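Local coordinates for similarities with probable monooxygenase (Photorhabdus luminescens, PDB 4HB9), which binds FAD and probably acts as a flavin-dependent monooxygenase, with a likely part in stilbene epoxidation, at residues A[162-167]-A[323-328]; A[178-183]-A[298-303]. One frame throughout, in Å; residues are numbered along the deposited sequence.

Running from the N terminus, the chain reaches 162-167 in the loop after strand 157-160, passes 178-183 at the start of strand 179-191, and much later forms 298-303 and then 323-328. Interaction 2 pairs the inner two segments and is therefore nested inside the longer loop that interaction 1 closes. Interaction 1 joins two loops lying along the FAD, one beside the adenine and diphosphate half and the other against one face of the isoalloxazine. Interaction 2 adds strand 295-301 to the edge of the mixed sheet. The two touch where Thr324 OG1 meets Arg300 N and where Met323 packs on Arg178, so the flavin loop is anchored to that edge strand.

Interaction 1. Residues A[162-167]-A[323-328]. With FAD (flavin-adenine dinucleotide), chain B.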
loop_
_atom_site.group_PDB
_atom_site.type_symbol
_atom_site.label_atom_id
_atom_site.label_comp_id
_atom_site.label_asym_id
_atom_site.label_seq_id
_atom_site.Cartn_x
_atom_site.Cartn_y
_atom_site.Cartn_z
ATOM N N ASP A 162 -10.678 -1.004 -5.089
ATOM C CA ASP A 162 -10.163 -0.310 -6.271
ATOM C C ASP A 162 -9.255 0.879 -5.970
ATOM O O ASP A 162 -9.067 1.758 -6.822
ATOM C CB ASP A 162 -11.303 0.049 -7.251
ATOM C CG ASP A 162 -12.497 0.776 -6.584
ATOM O OD1 ASP A 162 -12.748 0.635 -5.353
ATOM O OD2 ASP A 162 -13.201 1.490 -7.350
ATOM N N GLY A 163 -8.680 0.908 -4.774
ATOM C CA GLY A 163 -7.581 1.829 -4.490
ATOM C C GLY A 163 -8.027 3.192 -3.976
ATOM O O GLY A 163 -9.222 3.456 -3.815
ATOM N N SER A 164 -7.053 4.079 -3.788
ATOM C CA SER A 164 -7.271 5.330 -3.044
ATOM C C SER A 164 -8.328 6.263 -3.644
ATOM O O SER A 164 -9.027 6.931 -2.895
ATOM C CB SER A 164 -5.953 6.093 -2.877
ATOM O OG SER A 164 -5.021 5.346 -2.108
ATOM N N ASN A 165 -8.435 6.311 -4.975
ATOM C CA ASN A 165 -9.452 7.147 -5.648
ATOM C C ASN A 165 -10.641 6.317 -6.132
ATOM O O ASN A 165 -11.193 6.560 -7.207
ATOM C CB ASN A 165 -8.846 7.889 -6.854
ATOM C CG ASN A 165 -7.591 8.678 -6.488
ATOM O OD1 ASN A 165 -7.536 9.336 -5.447
ATOM N ND2 ASN A 165 -6.574 8.600 -7.336
ATOM N N SER A 166 -11.018 5.334 -5.326
ATOM C CA SER A 166 -12.057 4.373 -5.652
ATOM C C SER A 166 -13.354 4.997 -6.155
ATOM O O SER A 166 -13.998 5.751 -5.428
ATOM C CB SER A 166 -12.347 3.583 -4.385
ATOM O OG SER A 166 -13.547 2.860 -4.421
ATOM N N LYS A 167 -13.741 4.665 -7.378
ATOM C CA LYS A 167 -15.043 5.099 -7.909
ATOM C C LYS A 167 -16.196 4.423 -7.189
ATOM O O LYS A 167 -17.272 4.994 -7.087
ATOM C CB LYS A 167 -15.173 4.813 -9.408
ATOM C CG LYS A 167 -14.162 5.509 -10.290
ATOM C CD LYS A 167 -14.095 7.007 -10.076
ATOM C CE LYS A 167 -12.985 7.634 -10.924
ATOM N NZ LYS A 167 -13.133 7.309 -12.378
HETATM N N MSE A 323 -6.201 7.753 1.619
HETATM C CA MSE A 323 -6.387 8.736 0.547
HETATM C C MSE A 323 -5.093 9.006 -0.194
HETATM O O MSE A 323 -5.127 9.518 -1.316
HETATM C CB MSE A 323 -6.972 10.039 1.116
HETATM C CG MSE A 323 -8.407 9.842 1.609
HETATM SE SE MSE A 323 -9.663 9.194 0.212
HETATM C CE MSE A 323 -8.896 10.026 -1.401
ATOM N N THR A 324 -3.955 8.681 0.430
ATOM C CA THR A 324 -2.642 8.714 -0.233
ATOM C C THR A 324 -2.070 7.284 -0.344
ATOM O O THR A 324 -1.897 6.602 0.676
ATOM C CB THR A 324 -1.602 9.595 0.530
ATOM O OG1 THR A 324 -2.232 10.733 1.124
ATOM C CG2 THR A 324 -0.486 10.079 -0.413
ATOM N N PRO A 325 -1.789 6.815 -1.576
ATOM C CA PRO A 325 -0.974 5.592 -1.676
ATOM C C PRO A 325 0.473 5.921 -1.287
ATOM O O PRO A 325 1.179 6.576 -2.055
ATOM C CB PRO A 325 -1.095 5.197 -3.154
ATOM C CG PRO A 325 -1.456 6.460 -3.874
ATOM C CD PRO A 325 -2.185 7.344 -2.898
HETATM N N MSE A 326 0.894 5.484 -0.098
HETATM C CA MSE A 326 2.084 6.042 0.560
HETATM C C MSE A 326 2.897 5.065 1.371
HETATM O O MSE A 326 2.583 3.875 1.430
HETATM C CB MSE A 326 1.556 7.129 1.503
HETATM C CG MSE A 326 0.744 6.559 2.672
HETATM SE SE MSE A 326 0.347 7.972 3.989
HETATM C CE MSE A 326 -0.293 6.807 5.443
ATOM N N THR A 327 3.954 5.586 2.005
ATOM C CA THR A 327 4.711 4.856 3.027
ATOM C C THR A 327 3.762 4.653 4.168
ATOM O O THR A 327 3.139 5.615 4.643
ATOM C CB THR A 327 5.838 5.693 3.684
ATOM O OG1 THR A 327 6.705 6.252 2.680
ATOM C CG2 THR A 327 6.657 4.831 4.689
ATOM N N GLY A 328 3.686 3.425 4.652
ATOM C CA GLY A 328 2.811 3.137 5.762
ATOM C C GLY A 328 2.466 1.680 5.744
ATOM O O GLY A 328 3.293 0.837 5.367
HETATM P PA FAD B . -4.176 -1.424 -4.837
HETATM O O1A FAD B . -3.205 -2.497 -4.422
HETATM O O2A FAD B . -3.802 -0.059 -5.306
HETATM O O5B FAD B . -5.180 -2.062 -5.908
HETATM C C5B FAD B . -6.212 -1.311 -6.520
HETATM C C4B FAD B . -6.528 -2.049 -7.806
HETATM O O4B FAD B . -7.758 -1.532 -8.344
HETATM C C3B FAD B . -5.440 -1.894 -8.887
HETATM O O3B FAD B . -5.127 -3.146 -9.501
HETATM C C2B FAD B . -6.092 -0.931 -9.858
HETATM O O2B FAD B . -5.659 -1.038 -11.202
HETATM C C1B FAD B . -7.569 -1.330 -9.726
HETATM N N9A FAD B . -8.547 -0.323 -10.142
HETATM C C8A FAD B . -8.565 0.998 -9.822
HETATM N N7A FAD B . -9.674 1.609 -10.332
HETATM C C5A FAD B . -10.359 0.651 -10.992
HETATM C C6A FAD B . -11.614 0.637 -11.769
HETATM N N6A FAD B . -12.272 1.812 -11.907
HETATM N N1A FAD B . -12.012 -0.526 -12.324
HETATM C C2A FAD B . -11.315 -1.670 -12.140
HETATM N N3A FAD B . -10.164 -1.741 -11.444
HETATM C C4A FAD B . -9.647 -0.614 -10.851
HETATM N N1 FAD B . 2.033 -0.882 2.495
HETATM C C2 FAD B . 2.486 -1.637 3.521
HETATM O O2 FAD B . 1.677 -2.243 4.307
HETATM N N3 FAD B . 3.810 -1.771 3.728
HETATM C C4 FAD B . 4.757 -1.158 3.012
HETATM O O4 FAD B . 5.975 -1.334 3.283
HETATM C C4X FAD B . 4.343 -0.287 1.908
HETATM N N5 FAD B . 5.240 0.366 1.116
HETATM C C5X FAD B . 4.798 1.163 0.116
HETATM C C6 FAD B . 5.698 1.855 -0.685
HETATM C C7 FAD B . 5.265 2.677 -1.728
HETATM C C7M FAD B . 6.249 3.431 -2.602
HETATM C C8 FAD B . 3.822 2.827 -1.982
HETATM C C8M FAD B . 3.321 3.700 -3.111
HETATM C C9 FAD B . 2.915 2.137 -1.184
HETATM C C9A FAD B . 3.333 1.307 -0.143
HETATM N N10 FAD B . 2.406 0.612 0.665
HETATM C C10 FAD B . 2.877 -0.186 1.702
HETATM C "C1'" FAD B . 0.945 0.751 0.493
HETATM C "C2'" FAD B . 0.334 -0.353 -0.367
HETATM O "O2'" FAD B . 1.048 -0.510 -1.581
HETATM C "C3'" FAD B . -1.118 0.008 -0.676
HETATM O "O3'" FAD B . -1.728 0.505 0.515
HETATM C "C4'" FAD B . -1.884 -1.218 -1.150
HETATM O "O4'" FAD B . -1.559 -1.429 -2.512
HETATM C "C5'" FAD B . -3.383 -1.048 -1.028
HETATM O "O5'" FAD B . -3.977 -2.241 -1.497
HETATM P P FAD B . -5.368 -2.115 -2.298
HETATM O O1P FAD B . -5.669 -3.528 -2.737
HETATM O O2P FAD B . -6.349 -1.348 -1.451
HETATM O O3P FAD B . -5.135 -1.172 -3.575
#
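Ser164 OG lies over one face of the Pro325 ring, 3.6 Å from Pro325 CD, and bonds to the carbonyl of Asn322; a small hydroxyl suits so close an approach. The isoalloxazine is flanked on one face by three backbone oxygens, with Met326 O 3.1 Å from FAD C9A and Gly328 O 3.1 Å from FAD N3, while Pro325 O reaches the methyl end. At the other end of the cofactor, Asp162 O approaches the C8A edge of the adenine obliquely, 3.1 Å from FAD C8A, tilted out of the ring plane. Both loops line the FAD pocket, with Ser164 beside FAD-binding Asp318. Met323, a selenomethionine, starts away from the other loop but bends at chi2 (-58°), bringing CE within 3.4 Å of Ser164 O, which also accepts a bond from Arg169. Gly163 has a positive phi (89°), a conformation natural to glycine, and its backbone runs past FAD C5B. Its type I turn is braced by a 2.5 Å bond from Ser166 OG to Asp162 OD1, arriving from above the carboxylate plane. Ser166 also N-caps helix 167-172 through the amide of Arg169. The first loop touches Asp318 and Ala319 of helix 318-321, while the second runs on toward helix 330-349.

Interaction 2. Residues A[178-183]-A[298-303]; sequences RFDVGV and HLRSMP
Arg178 and Arg300 run side by side in the same direction, their guanidinium groups stacked with centres 4.0 Å apart and planes 15° from parallel. In this stack NH2 of Arg178 and NE of Arg300 come within 3.3 Å as two donors that cannot bond. Asp180 probably eases this meeting of like charges: it lies alongside Arg300, its carboxylate turned 59° from the guanidinium, and its OD1 forms a salt bridge of 3.2 Å with Arg300 NE. A water ties the same OD1 to Leu299 O, which thereby serves both the water and the amide of Val181.

On the other face of the sheet, Phe179 holds CG between its backbone N and carbonyl carbon (chi1 63°), which swings the ring over Ser301. Ser301 CB makes an off-centre CH-pi contact, 4.2 Å from the Phe179 ring centroid, while Pro303 N meets the ring edge in plane. Small Ser301 allows the flat ring to settle close to the strand. Val183 CG1 packs against Leu299 CD1 at 3.8 Å, the branched and apolar chains suiting a buried place.

These groups hang on an antiparallel pairing in which Phe179 and Ser301 form the hydrogen-bonded pair, joined in both directions, and Asp180 and Arg300 the non-hydrogen-bonded one. Gly182, with phi 87°, lets the chain turn a corner, after which Val183 O receives Leu299 N at 2.9 Å. Strand 295-301 is the outermost strand of the mixed sheet within this chain, beside strand 179-191, and helix 355-386 packs on Val181, Val183, Leu299 and Ser301.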
loop_
_atom_site.group_PDB
_atom_site.type_symbol
_atom_site.label_atom_id
_atom_site.label_comp_id
_atom_site.label_asym_id
_atom_site.label_seq_id
_atom_site.Cartn_x
_atom_site.Cartn_y
_atom_site.Cartn_z
ATOM N N ARG A 178 -11.222 13.660 1.606
ATOM C CA ARG A 178 -9.851 13.728 2.104
ATOM C C ARG A 178 -9.503 15.161 2.443
ATOM O O ARG A 178 -10.122 16.087 1.909
ATOM C CB ARG A 178 -8.870 13.213 1.050
ATOM C CG ARG A 178 -8.599 14.206 -0.074
ATOM C CD ARG A 178 -8.130 13.542 -1.362
ATOM N NE ARG A 178 -7.641 14.527 -2.321
ATOM C CZ ARG A 178 -6.897 14.245 -3.395
ATOM N NH1 ARG A 178 -6.530 12.990 -3.663
ATOM N NH2 ARG A 178 -6.494 15.231 -4.193
ATOM N N PHE A 179 -8.512 15.353 3.319
ATOM C CA PHE A 179 -7.955 16.688 3.537
ATOM C C PHE A 179 -6.430 16.652 3.416
ATOM O O PHE A 179 -5.819 15.601 3.559
ATOM C CB PHE A 179 -8.379 17.273 4.888
ATOM C CG PHE A 179 -7.896 16.488 6.079
ATOM C CD1 PHE A 179 -6.667 16.785 6.685
ATOM C CD2 PHE A 179 -8.666 15.465 6.607
ATOM C CE1 PHE A 179 -6.232 16.073 7.771
ATOM C CE2 PHE A 179 -8.223 14.746 7.700
ATOM C CZ PHE A 179 -7.001 15.045 8.278
ATOM N N ASP A 180 -5.836 17.809 3.150
ATOM C CA ASP A 180 -4.385 17.915 3.083
ATOM C C ASP A 180 -3.803 17.974 4.489
ATOM O O ASP A 180 -4.211 18.781 5.333
ATOM C CB ASP A 180 -3.953 19.155 2.307
ATOM C CG ASP A 180 -4.284 19.074 0.832
ATOM O OD1 ASP A 180 -4.178 17.988 0.232
ATOM O OD2 ASP A 180 -4.644 20.117 0.263
ATOM N N VAL A 181 -2.792 17.157 4.712
ATOM C CA VAL A 181 -2.145 17.065 6.018
ATOM C C VAL A 181 -1.220 18.250 6.284
ATOM O O VAL A 181 -0.973 18.586 7.418
ATOM C CB VAL A 181 -1.371 15.747 6.114
ATOM C CG1 VAL A 181 -0.513 15.682 7.368
ATOM C CG2 VAL A 181 -2.346 14.592 6.074
ATOM N N GLY A 182 -0.738 18.890 5.228
ATOM C CA GLY A 182 0.247 19.942 5.354
ATOM C C GLY A 182 1.659 19.396 5.371
ATOM O O GLY A 182 2.618 20.162 5.616
ATOM N N VAL A 183 1.797 18.088 5.140
ATOM C CA VAL A 183 3.107 17.418 5.091
ATOM C C VAL A 183 3.241 16.758 3.714
ATOM O O VAL A 183 2.265 16.195 3.177
ATOM C CB VAL A 183 3.260 16.400 6.236
ATOM C CG1 VAL A 183 4.538 15.592 6.115
ATOM C CG2 VAL A 183 3.216 17.122 7.587
ATOM N N HIS A 298 2.195 14.491 -1.842
ATOM C CA HIS A 298 1.532 15.332 -0.839
ATOM C C HIS A 298 0.653 14.430 0.018
ATOM O O HIS A 298 -0.116 13.635 -0.510
ATOM C CB HIS A 298 0.689 16.430 -1.513
ATOM C CG HIS A 298 1.501 17.417 -2.280
ATOM N ND1 HIS A 298 2.544 18.116 -1.717
ATOM C CD2 HIS A 298 1.429 17.819 -3.574
ATOM C CE1 HIS A 298 3.080 18.905 -2.629
ATOM N NE2 HIS A 298 2.415 18.749 -3.761
ATOM N N LEU A 299 0.796 14.499 1.341
ATOM C CA LEU A 299 0.062 13.588 2.194
ATOM C C LEU A 299 -1.337 14.112 2.407
ATOM O O LEU A 299 -1.529 15.293 2.723
ATOM C CB LEU A 299 0.735 13.369 3.542
ATOM C CG LEU A 299 2.166 12.833 3.477
ATOM C CD1 LEU A 299 2.613 12.499 4.891
ATOM C CD2 LEU A 299 2.287 11.608 2.579
ATOM N N ARG A 300 -2.295 13.219 2.204
ATOM C CA ARG A 300 -3.699 13.497 2.430
ATOM C C ARG A 300 -4.225 12.487 3.435
ATOM O O ARG A 300 -3.645 11.405 3.606
ATOM C CB ARG A 300 -4.456 13.482 1.104
ATOM C CG ARG A 300 -4.001 14.626 0.210
ATOM C CD ARG A 300 -4.678 14.662 -1.144
ATOM N NE ARG A 300 -4.075 15.677 -2.021
ATOM C CZ ARG A 300 -3.065 15.479 -2.877
ATOM N NH1 ARG A 300 -2.494 14.283 -3.018
ATOM N NH2 ARG A 300 -2.621 16.498 -3.611
ATOM N N SER A 301 -5.262 12.867 4.171
ATOM C CA SER A 301 -5.835 11.964 5.166
ATOM C C SER A 301 -7.347 12.125 5.123
ATOM O O SER A 301 -7.863 12.810 4.253
ATOM C CB SER A 301 -5.270 12.275 6.553
ATOM O OG SER A 301 -5.646 11.323 7.525
HETATM N N MSE A 302 -8.051 11.518 6.067
HETATM C CA MSE A 302 -9.510 11.629 6.070
HETATM C C MSE A 302 -9.994 11.742 7.474
HETATM O O MSE A 302 -9.315 11.336 8.420
HETATM C CB MSE A 302 -10.177 10.460 5.354
HETATM C CG MSE A 302 -9.971 9.147 6.090
HETATM SE SE MSE A 302 -10.910 7.751 5.079
HETATM C CE MSE A 302 -9.246 7.032 4.330
ATOM N N PRO A 303 -11.175 12.337 7.633
ATOM C CA PRO A 303 -11.641 12.399 9.000
ATOM C C PRO A 303 -12.057 11.017 9.518
ATOM O O PRO A 303 -12.077 10.032 8.783
ATOM C CB PRO A 303 -12.807 13.386 8.950
ATOM C CG PRO A 303 -13.183 13.530 7.520
ATOM C CD PRO A 303 -12.078 12.987 6.665
HETATM O O HOH W 1 -1.552 17.294 0.782
#